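Local structure of first ORF in transposon ISC1904 (Sulfolobus solfataricus, 3ILX) at residues L75-F80 with V109-T114; S118-L123 with Q129-V134. The protein probably binds DNA and exchanges strands in transposon recombination, as serine recombinases do, this chain being its resolvase-like domain. All coordinates share one frame; numbering follows the deposited sequence.

Contact 1: L75-F80 with V109-T114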
# COMPACT_ATOMS: atom_id res chain seq x y z
N LEU A 75 5.88 -5.28 -8.16
CA LEU A 75 4.76 -4.35 -8.44
C LEU A 75 4.63 -3.26 -7.41
O LEU A 75 4.56 -2.07 -7.77
CB LEU A 75 3.40 -5.09 -8.61
CG LEU A 75 3.27 -5.64 -10.04
CD1 LEU A 75 2.19 -6.76 -10.14
CD2 LEU A 75 3.03 -4.50 -11.06
N VAL A 76 4.56 -3.64 -6.14
CA VAL A 76 4.39 -2.68 -5.04
C VAL A 76 4.98 -3.25 -3.77
O VAL A 76 5.08 -4.49 -3.62
CB VAL A 76 2.89 -2.35 -4.73
CG1 VAL A 76 2.29 -1.39 -5.75
CG2 VAL A 76 2.05 -3.64 -4.62
N ARG A 77 5.32 -2.37 -2.85
CA ARG A 77 5.74 -2.78 -1.51
C ARG A 77 4.52 -3.03 -0.61
O ARG A 77 4.56 -3.88 0.25
CB ARG A 77 6.67 -1.71 -0.92
CG ARG A 77 7.07 -1.84 0.57
CD ARG A 77 7.90 -3.08 0.84
NE ARG A 77 9.12 -3.08 0.02
CZ ARG A 77 9.70 -4.17 -0.49
NH1 ARG A 77 9.22 -5.40 -0.28
NH2 ARG A 77 10.80 -4.02 -1.24
N PHE A 78 3.46 -2.25 -0.78
CA PHE A 78 2.22 -2.43 0.01
C PHE A 78 1.08 -2.47 -0.97
O PHE A 78 1.16 -1.78 -1.98
CB PHE A 78 1.98 -1.23 0.94
CG PHE A 78 2.96 -1.14 2.09
CD1 PHE A 78 2.87 -2.03 3.17
CD2 PHE A 78 3.98 -0.19 2.07
CE1 PHE A 78 3.79 -1.96 4.25
CE2 PHE A 78 4.92 -0.10 3.14
CZ PHE A 78 4.83 -0.99 4.23
N GLY A 79 0.00 -3.19 -0.65
CA GLY A 79 -1.25 -3.12 -1.42
C GLY A 79 -1.31 -4.10 -2.58
O GLY A 79 -2.22 -4.04 -3.43
N PHE A 80 -0.37 -5.03 -2.62
CA PHE A 80 -0.48 -6.08 -3.64
C PHE A 80 -1.92 -6.67 -3.69
O PHE A 80 -2.46 -6.91 -4.76
CB PHE A 80 0.60 -7.17 -3.46
CG PHE A 80 0.66 -8.15 -4.62
CD1 PHE A 80 1.41 -7.87 -5.74
CD2 PHE A 80 -0.03 -9.35 -4.56
CE1 PHE A 80 1.49 -8.78 -6.81
CE2 PHE A 80 0.03 -10.30 -5.64
CZ PHE A 80 0.78 -10.00 -6.76
N VAL A 109 16.29 -1.89 2.87
CA VAL A 109 16.81 -0.93 3.84
C VAL A 109 16.41 0.47 3.40
O VAL A 109 16.02 1.32 4.21
CB VAL A 109 18.36 -1.06 3.97
CG1 VAL A 109 18.98 0.10 4.72
CG2 VAL A 109 18.75 -2.41 4.64
N GLU A 110 16.51 0.70 2.10
CA GLU A 110 16.12 1.96 1.51
C GLU A 110 14.63 2.21 1.69
O GLU A 110 14.21 3.33 2.00
CB GLU A 110 16.47 1.94 0.03
CG GLU A 110 16.10 3.18 -0.70
CD GLU A 110 16.21 3.00 -2.21
OE1 GLU A 110 17.00 2.14 -2.69
OE2 GLU A 110 15.47 3.71 -2.92
N ASP A 111 13.81 1.18 1.46
CA ASP A 111 12.35 1.30 1.64
C ASP A 111 11.99 1.55 3.11
O ASP A 111 11.17 2.43 3.44
CB ASP A 111 11.64 0.05 1.11
CG ASP A 111 11.45 0.07 -0.41
OD1 ASP A 111 11.79 1.08 -1.09
OD2 ASP A 111 10.91 -0.95 -0.91
N LEU A 112 12.62 0.81 4.01
CA LEU A 112 12.42 1.06 5.44
C LEU A 112 12.82 2.50 5.84
O LEU A 112 12.08 3.16 6.57
CB LEU A 112 13.10 0.02 6.31
CG LEU A 112 12.67 0.01 7.78
CD1 LEU A 112 11.14 0.04 7.98
CD2 LEU A 112 13.25 -1.25 8.41
N ALA A 113 13.95 2.98 5.34
CA ALA A 113 14.38 4.36 5.63
C ALA A 113 13.35 5.40 5.14
O ALA A 113 13.08 6.41 5.81
CB ALA A 113 15.77 4.63 5.00
N THR A 114 12.81 5.18 3.95
CA THR A 114 11.74 6.04 3.45
C THR A 114 10.52 6.01 4.36
O THR A 114 9.97 7.07 4.68
CB THR A 114 11.36 5.62 2.02
OG1 THR A 114 12.53 5.69 1.21
CG2 THR A 114 10.26 6.49 1.41
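Arg77 and Asp111 meet in a buried salt bridge, and both of its bonds end on a single oxygen. NE of Arg77 donates to OD2 of Asp111 at 2.9 Å, and NH2 of Arg77 reaches the same OD2 at 3.1 Å, less straight at the hydrogen (143°) than the NE bond. Arg77 grips side-on, through NE and NH2, with the acceptor in the guanidinium plane, but the carboxylate is turned 64° from that plane and OD2 is approached on its anti side. With chi1 at 171° Arg77 extends from the loop, then bends at chi2 and chi3 to bring its NE edge round to the acid.

In the resolvase-type fold, a parallel four-stranded sheet with flanking helices leads into the long helix 105-125; this pair ties the loop before helix 80-89 to that long helix.

Further polar partners hold both ends. Asp111 OD1 is hydrogen-bonded to Ser43 OG, while Arg77 NH1 forms a second salt bridge with Asp73. Two acids on one guanidinium would be expected to favour its charge and fix its rotation.

By packing, Arg77 also touches Phe119 of the second subunit, and Phe78 stacks on Phe78 of that subunit.

Contact 2: S118-L123 with Q129-V134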
# COMPACT_ATOMS: atom_id res chain seq x y z
N SER A 118 8.90 8.99 6.88
CA SER A 118 7.51 9.35 6.83
C SER A 118 6.85 9.34 8.21
O SER A 118 6.20 10.32 8.57
CB SER A 118 6.73 8.45 5.87
OG SER A 118 5.36 8.77 6.02
N PHE A 119 7.05 8.25 8.98
CA PHE A 119 6.51 8.17 10.33
C PHE A 119 7.10 9.24 11.29
O PHE A 119 6.36 9.87 12.06
CB PHE A 119 6.72 6.76 10.89
CG PHE A 119 5.63 5.80 10.51
CD1 PHE A 119 4.55 5.57 11.37
CD2 PHE A 119 5.63 5.18 9.26
CE1 PHE A 119 3.52 4.69 11.02
CE2 PHE A 119 4.62 4.27 8.91
CZ PHE A 119 3.55 4.04 9.79
N SER A 120 8.41 9.49 11.21
CA SER A 120 9.02 10.44 12.14
C SER A 120 8.42 11.83 11.90
O SER A 120 8.18 12.60 12.84
CB SER A 120 10.56 10.42 12.05
OG SER A 120 10.99 11.07 10.89
N GLY A 121 8.15 12.14 10.63
CA GLY A 121 7.52 13.42 10.27
C GLY A 121 6.18 13.55 10.98
O GLY A 121 5.89 14.59 11.58
N LYS A 122 5.37 12.48 10.92
CA LYS A 122 4.06 12.46 11.57
C LYS A 122 4.16 12.50 13.10
O LYS A 122 3.38 13.16 13.75
CB LYS A 122 3.27 11.21 11.14
CG LYS A 122 2.94 11.15 9.63
CD LYS A 122 2.01 10.01 9.34
CE LYS A 122 2.26 9.39 7.95
NZ LYS A 122 1.72 10.22 6.83
N LEU A 123 5.11 11.75 13.67
CA LEU A 123 5.30 11.76 15.12
C LEU A 123 5.72 13.16 15.64
O LEU A 123 5.23 13.61 16.69
CB LEU A 123 6.33 10.70 15.55
CG LEU A 123 5.86 9.23 15.38
CD1 LEU A 123 7.05 8.22 15.57
CD2 LEU A 123 4.68 8.89 16.32
N GLN A 129 6.71 11.55 21.90
CA GLN A 129 8.03 11.17 22.41
C GLN A 129 8.62 9.93 21.69
O GLN A 129 9.79 9.58 21.88
CB GLN A 129 8.01 11.05 23.95
CG GLN A 129 8.21 12.44 24.64
CD GLN A 129 8.18 12.42 26.20
OE1 GLN A 129 8.20 11.35 26.84
NE2 GLN A 129 8.15 13.61 26.80
N LYS A 130 7.86 9.30 20.80
CA LYS A 130 8.44 8.24 19.99
C LYS A 130 9.28 8.77 18.83
O LYS A 130 10.00 8.01 18.20
CB LYS A 130 7.35 7.29 19.47
CG LYS A 130 6.51 6.68 20.59
CD LYS A 130 7.17 5.43 21.20
CE LYS A 130 6.29 4.92 22.37
NZ LYS A 130 7.00 3.90 23.13
N TYR A 131 9.17 10.06 18.53
CA TYR A 131 9.94 10.62 17.43
C TYR A 131 11.43 10.27 17.56
O TYR A 131 12.05 9.92 16.59
CB TYR A 131 9.80 12.12 17.40
CG TYR A 131 10.80 12.80 16.52
CD1 TYR A 131 10.54 12.98 15.16
CD2 TYR A 131 11.98 13.30 17.04
CE1 TYR A 131 11.43 13.60 14.34
CE2 TYR A 131 12.90 13.96 16.22
CZ TYR A 131 12.61 14.10 14.87
OH TYR A 131 13.49 14.74 14.04
N GLU A 132 11.99 10.38 18.76
CA GLU A 132 13.41 10.22 18.94
C GLU A 132 13.83 8.77 18.69
O GLU A 132 14.88 8.54 18.12
CB GLU A 132 13.87 10.73 20.32
CG GLU A 132 14.11 12.26 20.38
CD GLU A 132 15.27 12.71 19.50
OE1 GLU A 132 16.10 11.85 19.15
OE2 GLU A 132 15.36 13.90 19.14
N LYS A 133 12.97 7.82 19.03
CA LYS A 133 13.27 6.41 18.75
C LYS A 133 13.29 6.13 17.26
O LYS A 133 14.16 5.36 16.77
CB LYS A 133 12.27 5.48 19.44
CG LYS A 133 12.33 5.58 20.95
CD LYS A 133 11.25 4.79 21.64
CE LYS A 133 11.34 4.97 23.15
NZ LYS A 133 10.66 3.82 23.82
N VAL A 134 12.33 6.73 16.56
CA VAL A 134 12.16 6.52 15.12
C VAL A 134 13.34 7.14 14.32
O VAL A 134 13.88 6.48 13.43
CB VAL A 134 10.76 7.01 14.61
CG1 VAL A 134 10.64 6.80 13.11
CG2 VAL A 134 9.65 6.22 15.31
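Leu123 and Val134 cross at about a right angle near the turn of a helical hairpin, in which helix 105-125 turns back through a short loop into helix 131-142. CD1 of Leu123 comes to 3.3 Å from CG2 of Val134, tighter than usual van der Waals contact for two methyls. Chi1 of Leu123, at -69°, swings CG away from its carbonyl carbon and sends CD1 across to the other helix. The same methyl lies 4.0 Å from CB of Lys130, whose chain bends at chi2 and carries its amino end away from the leucine.

Tyr131 stands alongside the first helix and presents a ring edge to it. Its CD1 is 3.3 Å from the backbone O of Ser120, which sits near the ring plane, so the carbonyl faces C-H atoms at the rim and no ring face. With CG anti to its own backbone N (chi1 166°), the ring is carried along Ser120, while CB packs 4.2 Å from CB of Leu123. The backbones are close here, with CA of Leu123 and CA of Tyr131 5.3 Å apart. Replacing Tyr131 with an alanine would probably open a gap beside Ser120 and leave its carbonyl without the aromatic edge, although the CB contact with Leu123 could remain.

No hydrogen bond joins the two segments, so the hairpin closes here by packing. The second subunit adds to the same apolar surface: its Leu108 packs on Leu123, and its Leu112 on Val134. Ser120 turns OG back to the carbonyl O of Val117 in its own helix, while its CB lies 3.8 Å from CG1 of Val134.

How the contacts relate
The two contacts follow each other along the chain: contact 1 closes before contact 2 opens, and helix 105-125 carries a segment of each. Their centres are about 18 Å apart. The centre of contact 1 is about 7 Å, and that of contact 2 about 25 Å, from the centre of the chain. Contact 1 joins the long helix to the body built on the parallel sheet; contact 2 lies where the chain turns into helix 131-142. One helix thus links the globular part to the outlying hairpin. Both contacts also border the second subunit, consistent with a dimer built on this helix, as in serine recombinases.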